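Local coordinates for protein putative TetR-family transcriptional regulator (Syntrophomonas wolfei subsp. wolfei, PDB 3LWJ) that probably binds DNA through an N-terminal helix-turn-helix domain and acts as a transcriptional regulator of the TetR family, at residues Q15-L18 and T19-D23; Y52-D55 and K56-L60; M97-F100 and A101-T105. One frame throughout, in Å; residues are numbered along the deposited sequence.

Contact 1: Q15-L18 and T19-D23; sequences QKIL and TCSLD
T19 and S21 each turn a side-chain hydroxyl back onto the carbonyl four residues earlier in the same helix, so that the carbonyls of Q15 and I17, two residues apart, each accept two bonds. T19 OG1 donates to Q15 O at 2.8 Å, and T19 N reaches that oxygen at 3.0 Å with a nearly straight N-H...O angle of 164°. The two donors arrive from opposite faces of the Q15 carbonyl plane, which lets one oxygen accept both. The pattern recurs at I17 O: S21 OG lies 2.7 Å from it and above the carbonyl plane, while S21 N, 2.9 Å from I17 O, comes from the other face. In S21 the hydroxyl stands beside its own backbone N and opposite the carbonyl carbon (chi1 -66°), the rotamer that brings OG back over the preceding turn. This satisfies a buried polar group within the helix itself. The Q15 chain bends at chi2 and crosses T19 obliquely, its NE2 3.3 Å from T19 OG1.

C20 N to K16 O between these pairs, and L22 N to L18 O after them, continue the regular i to i+4 ladder. Farther out, I17 and S21 rest on I38 of helix 35-42, and L18 and S21 on I59 of helix 56-79. K16 hydrogen-bonds through NZ to S42 O at the end of helix 35-42. The arrangement is the first helix of a TetR-type N-terminal domain, with hydroxyl-to-carbonyl i to i+4 bonds along it and its apolar side laid against the predicted helix-turn-helix.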
loop_
_atom_site.group_PDB
_atom_site.type_symbol
_atom_site.label_atom_id
_atom_site.label_comp_id
_atom_site.label_asym_id
_atom_site.label_seq_id
_atom_site.Cartn_x
_atom_site.Cartn_y
_atom_site.Cartn_z
ATOM N N GLN A 15 -11.456 26.856 -3.380
ATOM C CA GLN A 15 -11.952 25.962 -2.334
ATOM C C GLN A 15 -13.342 25.384 -2.611
ATOM O O GLN A 15 -13.609 24.216 -2.297
ATOM C CB GLN A 15 -12.003 26.671 -0.968
ATOM C CG GLN A 15 -12.226 25.691 0.199
ATOM C CD GLN A 15 -11.157 24.641 0.237
ATOM O OE1 GLN A 15 -9.975 24.971 0.201
ATOM N NE2 GLN A 15 -11.553 23.364 0.258
ATOM N N LYS A 16 -14.252 26.196 -3.132
ATOM C CA LYS A 16 -15.576 25.669 -3.402
ATOM C C LYS A 16 -15.466 24.546 -4.427
ATOM O O LYS A 16 -16.126 23.523 -4.280
ATOM C CB LYS A 16 -16.546 26.742 -3.908
ATOM C CG LYS A 16 -18.004 26.292 -3.753
ATOM C CD LYS A 16 -19.002 27.203 -4.437
ATOM C CE LYS A 16 -20.425 26.693 -4.199
ATOM N NZ LYS A 16 -21.395 27.225 -5.193
ATOM N N ILE A 17 -14.650 24.740 -5.467
ATOM C CA ILE A 17 -14.546 23.736 -6.553
ATOM C C ILE A 17 -13.951 22.420 -5.993
ATOM O O ILE A 17 -14.439 21.335 -6.306
ATOM C CB ILE A 17 -13.751 24.249 -7.792
ATOM C CG1 ILE A 17 -14.403 25.493 -8.413
ATOM C CG2 ILE A 17 -13.677 23.184 -8.870
ATOM C CD1 ILE A 17 -13.444 26.309 -9.302
ATOM N N LEU A 18 -12.933 22.542 -5.138
ATOM C CA LEU A 18 -12.296 21.386 -4.487
ATOM C C LEU A 18 -13.241 20.617 -3.554
ATOM O O LEU A 18 -13.267 19.393 -3.588
ATOM C CB LEU A 18 -11.022 21.814 -3.741
ATOM C CG LEU A 18 -9.908 22.443 -4.591
ATOM C CD1 LEU A 18 -8.745 22.893 -3.711
ATOM C CD2 LEU A 18 -9.421 21.503 -5.710
ATOM N N THR A 19 -14.029 21.312 -2.734
ATOM C CA THR A 19 -14.955 20.618 -1.818
ATOM C C THR A 19 -16.014 19.857 -2.612
ATOM O O THR A 19 -16.252 18.660 -2.354
ATOM C CB THR A 19 -15.660 21.580 -0.821
ATOM O OG1 THR A 19 -14.719 22.543 -0.338
ATOM C CG2 THR A 19 -16.226 20.796 0.368
ATOM N N CYS A 20 -16.619 20.540 -3.588
ATOM C CA CYS A 20 -17.628 19.916 -4.471
ATOM C C CYS A 20 -17.087 18.706 -5.246
ATOM O O CYS A 20 -17.795 17.716 -5.436
ATOM C CB CYS A 20 -18.190 20.930 -5.484
ATOM S SG CYS A 20 -19.132 22.286 -4.753
ATOM N N SER A 21 -15.848 18.820 -5.712
ATOM C CA SER A 21 -15.194 17.752 -6.464
ATOM C C SER A 21 -14.994 16.529 -5.563
ATOM O O SER A 21 -15.293 15.391 -5.943
ATOM C CB SER A 21 -13.830 18.230 -7.018
ATOM O OG SER A 21 -13.975 19.253 -7.979
ATOM N N LEU A 22 -14.494 16.782 -4.359
ATOM C CA LEU A 22 -14.340 15.740 -3.359
ATOM C C LEU A 22 -15.691 15.061 -3.135
ATOM O O LEU A 22 -15.792 13.835 -3.232
ATOM C CB LEU A 22 -13.771 16.337 -2.061
ATOM C CG LEU A 22 -12.822 15.569 -1.157
ATOM C CD1 LEU A 22 -11.890 14.635 -1.922
ATOM C CD2 LEU A 22 -12.022 16.606 -0.316
ATOM N N ASP A 23 -16.742 15.836 -2.882
ATOM C CA ASP A 23 -18.067 15.237 -2.601
ATOM C C ASP A 23 -18.564 14.353 -3.738
ATOM O O ASP A 23 -19.104 13.272 -3.497
ATOM C CB ASP A 23 -19.140 16.307 -2.304
ATOM C CG ASP A 23 -18.843 17.122 -1.029
ATOM O OD1 ASP A 23 -17.956 16.746 -0.242
ATOM O OD2 ASP A 23 -19.488 18.168 -0.836
#

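Contact 2: Y52-D55 and K56-L60; sequences YFVD and KEDIL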
loop_
_atom_site.group_PDB
_atom_site.type_symbol
_atom_site.label_atom_id
_atom_site.label_comp_id
_atom_site.label_asym_id
_atom_site.label_seq_id
_atom_site.Cartn_x
_atom_site.Cartn_y
_atom_site.Cartn_z
ATOM N N TYR A 52 -8.802 28.181 -13.051
ATOM C CA TYR A 52 -8.179 27.352 -11.995
ATOM C C TYR A 52 -7.727 25.942 -12.460
ATOM O O TYR A 52 -6.629 25.486 -12.100
ATOM C CB TYR A 52 -9.146 27.190 -10.795
ATOM C CG TYR A 52 -9.660 28.494 -10.211
ATOM C CD1 TYR A 52 -8.958 29.167 -9.203
ATOM C CD2 TYR A 52 -10.852 29.051 -10.670
ATOM C CE1 TYR A 52 -9.434 30.365 -8.679
ATOM C CE2 TYR A 52 -11.333 30.243 -10.162
ATOM C CZ TYR A 52 -10.625 30.896 -9.171
ATOM O OH TYR A 52 -11.131 32.068 -8.676
ATOM N N PHE A 53 -8.585 25.258 -13.230
ATOM C CA PHE A 53 -8.373 23.841 -13.583
ATOM C C PHE A 53 -8.724 23.530 -15.039
ATOM O O PHE A 53 -9.701 24.061 -15.595
ATOM C CB PHE A 53 -9.197 22.914 -12.669
ATOM C CG PHE A 53 -9.073 23.235 -11.197
ATOM C CD1 PHE A 53 -7.875 23.019 -10.527
ATOM C CD2 PHE A 53 -10.155 23.746 -10.485
ATOM C CE1 PHE A 53 -7.769 23.308 -9.170
ATOM C CE2 PHE A 53 -10.052 24.051 -9.131
ATOM C CZ PHE A 53 -8.858 23.825 -8.467
ATOM N N VAL A 54 -7.933 22.635 -15.632
ATOM C CA VAL A 54 -8.137 22.248 -17.028
ATOM C C VAL A 54 -8.967 20.948 -17.116
ATOM O O VAL A 54 -9.696 20.738 -18.096
ATOM C CB VAL A 54 -6.791 22.123 -17.812
ATOM C CG1 VAL A 54 -7.041 22.246 -19.310
ATOM C CG2 VAL A 54 -5.788 23.198 -17.379
ATOM N N ASP A 55 -8.898 20.106 -16.078
ATOM C CA ASP A 55 -9.631 18.817 -16.013
ATOM C C ASP A 55 -9.681 18.212 -14.569
ATOM O O ASP A 55 -9.280 18.884 -13.622
ATOM C CB ASP A 55 -9.061 17.816 -17.051
ATOM C CG ASP A 55 -7.712 17.252 -16.685
ATOM O OD1 ASP A 55 -7.265 17.364 -15.523
ATOM O OD2 ASP A 55 -7.093 16.628 -17.581
ATOM N N LYS A 56 -10.182 16.980 -14.400
ATOM C CA LYS A 56 -10.249 16.339 -13.058
ATOM C C LYS A 56 -8.877 16.107 -12.413
ATOM O O LYS A 56 -8.719 16.199 -11.187
ATOM C CB LYS A 56 -10.952 14.984 -13.095
ATOM C CG LYS A 56 -12.444 14.997 -13.062
ATOM C CD LYS A 56 -12.969 13.566 -12.906
ATOM C CE LYS A 56 -12.705 12.708 -14.149
ATOM N NZ LYS A 56 -13.270 11.348 -14.086
ATOM N N GLU A 57 -7.900 15.756 -13.240
ATOM C CA GLU A 57 -6.589 15.445 -12.733
ATOM C C GLU A 57 -5.924 16.691 -12.154
ATOM O O GLU A 57 -5.143 16.593 -11.209
ATOM C CB GLU A 57 -5.718 14.811 -13.815
ATOM C CG GLU A 57 -6.086 13.358 -14.094
ATOM C CD GLU A 57 -7.473 13.205 -14.718
ATOM O OE1 GLU A 57 -7.760 13.915 -15.705
ATOM O OE2 GLU A 57 -8.292 12.394 -14.217
ATOM N N ASP A 58 -6.219 17.857 -12.721
ATOM C CA ASP A 58 -5.747 19.111 -12.149
ATOM C C ASP A 58 -6.371 19.289 -10.765
ATOM O O ASP A 58 -5.727 19.795 -9.854
ATOM C CB ASP A 58 -6.084 20.300 -13.063
ATOM C CG ASP A 58 -5.168 20.379 -14.285
ATOM O OD1 ASP A 58 -3.943 20.194 -14.132
ATOM O OD2 ASP A 58 -5.668 20.641 -15.395
ATOM N N ILE A 59 -7.627 18.861 -10.611
ATOM C CA ILE A 59 -8.306 19.005 -9.314
ATOM C C ILE A 59 -7.671 18.064 -8.272
ATOM O O ILE A 59 -7.307 18.502 -7.175
ATOM C CB ILE A 59 -9.841 18.820 -9.414
ATOM C CG1 ILE A 59 -10.461 20.054 -10.083
ATOM C CG2 ILE A 59 -10.448 18.646 -8.034
ATOM C CD1 ILE A 59 -11.822 19.847 -10.641
ATOM N N LEU A 60 -7.469 16.805 -8.662
ATOM C CA LEU A 60 -6.834 15.813 -7.818
ATOM C C LEU A 60 -5.435 16.294 -7.405
ATOM O O LEU A 60 -5.123 16.232 -6.226
ATOM C CB LEU A 60 -6.800 14.432 -8.525
ATOM C CG LEU A 60 -6.253 13.237 -7.727
ATOM C CD1 LEU A 60 -7.101 12.990 -6.502
ATOM C CD2 LEU A 60 -6.104 11.932 -8.535
#
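F53 and I59 form the tight side of this helix start: I59 CG1 sits over one face of the phenyl ring, 3.8 Å from the F53 ring centroid and only 18° off the ring normal, a CH-pi contact. The two side chains cross at about a right angle, and Y52 CB lies against the opposite face of the ring. I17 and L18 of helix 10-28 also touch F53, which is buried.

The polar side is looser: V54 is exposed, several bonds are weak, and V54 and D58 each have a second conformer. D55 CG stands between its own backbone N and carbonyl carbon (chi1 73°), which swings OD1 over the first turn. D58 N meets D55 OD1 at 3.0 Å, nearly along the C-O direction, with an N-H...O angle of 155°; E57 N adds a weak bond to the same oxygen. In return, in the conformer given, V54 N donates to D58 OD2 at 3.0 Å from the anti side, well out of the carboxylate plane, and D55 N adds a weak bond; this half is less certain. The carboxylates of D55 and E57 come close, OD2 to OE1 3.4 Å, a likely repulsion; E57 OE2 is hydrogen-bonded to Y30 OH. With an alanine at D55 the N-H groups of E57 and D58 would probably lose their side-chain acceptor, and the first turn is likely to fray. The D55/D58 pair is a capping box, here starting helix 56-79 just after the predicted helix-turn-helix.

Contact 3: M97-F100 and A101-T105; sequences MEVF and AQNET
This is a helix-end contact, local in sequence, where helix 85-102 stops and the chain turns at N103 into helix 104-113. The evidence begins at V99 and N103, whose side chains lie side by side and point the same way. V99 O accepts twice from N103: from the backbone N at 3.1 Å, and from the side-chain ND2 at 3.0 Å with an N-H...O angle of 162°. V99 O lies close to the amide plane of N103, only 12° out of it, so the amide presents an N-H squarely to the carbonyl. N103 CG is opposite its own carbonyl carbon and beside the backbone N (chi1 -63°), which carries the amide back along the helix to reach that oxygen. The ND2 group has a second partner in Q70 OE1 of helix 56-79, and with both bonds the amide is likely to be fixed in rotation.

The backbone shows the helix ending. A101 N to M97 O and Q102 N to E98 O, the latter 3.0 Å, are ordinary i to i+4 bonds. N103 N, besides its bond to V99 O, makes a weak bond to F100 O at 3.0 Å, and the phi/psi of N103 then leave the helical region. S107 OG completes the turn by hydrogen-bonding to F100 O and N103 O.

Q102 lays its extended chain along the E98 carbonyl, CG 3.6 Å from E98 O. M97 and F100 are buried, and the methyl CE of selenomethionine M97 lies in plane at the edge of the F100 ring; M97 also touches helices 153-173 and 179-195. E98, partly exposed, forms a salt bridge through OE1 to K179 NZ. The whole is a helix-to-helix turn in the all-helical bundle, with an asparagine amide bonded back to the carbonyl four residues earlier.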
loop_
_atom_site.group_PDB
_atom_site.type_symbol
_atom_site.label_atom_id
_atom_site.label_comp_id
_atom_site.label_asym_id
_atom_site.label_seq_id
_atom_site.Cartn_x
_atom_site.Cartn_y
_atom_site.Cartn_z
HETATM N N MSE A 97 -1.115 10.732 11.014
HETATM C CA MSE A 97 -2.328 9.891 11.004
HETATM C C MSE A 97 -3.545 10.796 11.347
HETATM O O MSE A 97 -4.657 10.612 10.807
HETATM C CB MSE A 97 -2.237 8.674 11.977
HETATM C CG MSE A 97 -1.398 7.325 11.548
HETATM SE SE MSE A 97 -1.025 7.288 9.633
HETATM C CE MSE A 97 -2.447 6.097 9.037
ATOM N N GLU A 98 -3.351 11.790 12.213
ATOM C CA GLU A 98 -4.458 12.723 12.529
ATOM C C GLU A 98 -4.807 13.639 11.341
ATOM O O GLU A 98 -5.971 13.974 11.148
ATOM C CB GLU A 98 -4.174 13.592 13.768
ATOM C CG GLU A 98 -3.947 12.845 15.115
ATOM C CD GLU A 98 -5.214 12.303 15.808
ATOM O OE1 GLU A 98 -6.353 12.497 15.283
ATOM O OE2 GLU A 98 -5.050 11.679 16.901
ATOM N N VAL A 99 -3.828 14.052 10.535
ATOM C CA VAL A 99 -4.149 14.849 9.342
ATOM C C VAL A 99 -4.999 13.980 8.398
ATOM O O VAL A 99 -6.008 14.441 7.865
ATOM C CB VAL A 99 -2.874 15.397 8.634
ATOM C CG1 VAL A 99 -3.223 16.114 7.369
ATOM C CG2 VAL A 99 -2.087 16.320 9.553
ATOM N N PHE A 100 -4.610 12.714 8.220
ATOM C CA PHE A 100 -5.412 11.804 7.410
ATOM C C PHE A 100 -6.871 11.827 7.906
ATOM O O PHE A 100 -7.775 12.017 7.103
ATOM C CB PHE A 100 -4.888 10.359 7.455
ATOM C CG PHE A 100 -3.582 10.128 6.750
ATOM C CD1 PHE A 100 -3.153 10.917 5.737
ATOM C CD2 PHE A 100 -2.817 9.033 7.084
ATOM C CE1 PHE A 100 -1.957 10.659 5.070
ATOM C CE2 PHE A 100 -1.637 8.776 6.433
ATOM C CZ PHE A 100 -1.210 9.613 5.415
ATOM N N ALA A 101 -7.080 11.648 9.209
ATOM C CA ALA A 101 -8.425 11.585 9.796
ATOM C C ALA A 101 -9.243 12.889 9.642
ATOM O O ALA A 101 -10.477 12.850 9.498
ATOM C CB ALA A 101 -8.351 11.171 11.273
ATOM N N GLN A 102 -8.565 14.033 9.663
ATOM C CA GLN A 102 -9.234 15.323 9.452
ATOM C C GLN A 102 -9.679 15.505 8.009
ATOM O O GLN A 102 -10.581 16.296 7.753
ATOM C CB GLN A 102 -8.327 16.485 9.862
ATOM C CG GLN A 102 -8.331 16.738 11.380
ATOM C CD GLN A 102 -7.038 17.365 11.885
ATOM O OE1 GLN A 102 -6.286 17.999 11.122
ATOM N NE2 GLN A 102 -6.760 17.175 13.178
ATOM N N ASN A 103 -9.037 14.776 7.087
ATOM C CA ASN A 103 -9.374 14.781 5.667
ATOM C C ASN A 103 -9.845 13.383 5.261
ATOM O O ASN A 103 -9.216 12.732 4.403
ATOM C CB ASN A 103 -8.127 15.151 4.828
ATOM C CG ASN A 103 -7.617 16.567 5.118
ATOM O OD1 ASN A 103 -7.828 17.475 4.299
ATOM N ND2 ASN A 103 -6.967 16.770 6.294
ATOM N N GLU A 104 -10.919 12.920 5.899
ATOM C CA GLU A 104 -11.361 11.548 5.763
ATOM C C GLU A 104 -11.801 11.193 4.355
ATOM O O GLU A 104 -11.474 10.122 3.841
ATOM C CB GLU A 104 -12.487 11.240 6.732
ATOM C CG GLU A 104 -12.846 9.750 6.749
ATOM C CD GLU A 104 -13.668 9.330 7.965
ATOM O OE1 GLU A 104 -13.449 9.860 9.072
ATOM O OE2 GLU A 104 -14.533 8.445 7.809
ATOM N N THR A 105 -12.553 12.087 3.723
ATOM C CA THR A 105 -13.093 11.778 2.423
ATOM C C THR A 105 -11.937 11.730 1.369
ATOM O O THR A 105 -11.900 10.844 0.500
ATOM C CB THR A 105 -14.227 12.749 2.099
ATOM O OG1 THR A 105 -13.703 14.072 2.134
ATOM C CG2 THR A 105 -15.409 12.624 3.167
#

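From the N terminus the chain passes through the three contacts in series; none nests in or crosses another, and each joins adjoining segments, so none closes a long loop. Contact 1 lies midway along helix 10-28, contact 2 starts helix 56-79, and contact 3 turns helix 85-102 into helix 104-113. Contacts 1 and 2 have centres 11 Å apart and touch: L18 CD2 lies 3.6 Å from F53 CZ, tying the first helix to the end of the predicted helix-turn-helix. Contact 1 also meets contact 3, through L22 and T105, linking the N-terminal domain to the rest of the helical bundle. Contacts 2 and 3 remain about 9 Å apart at their nearest atoms.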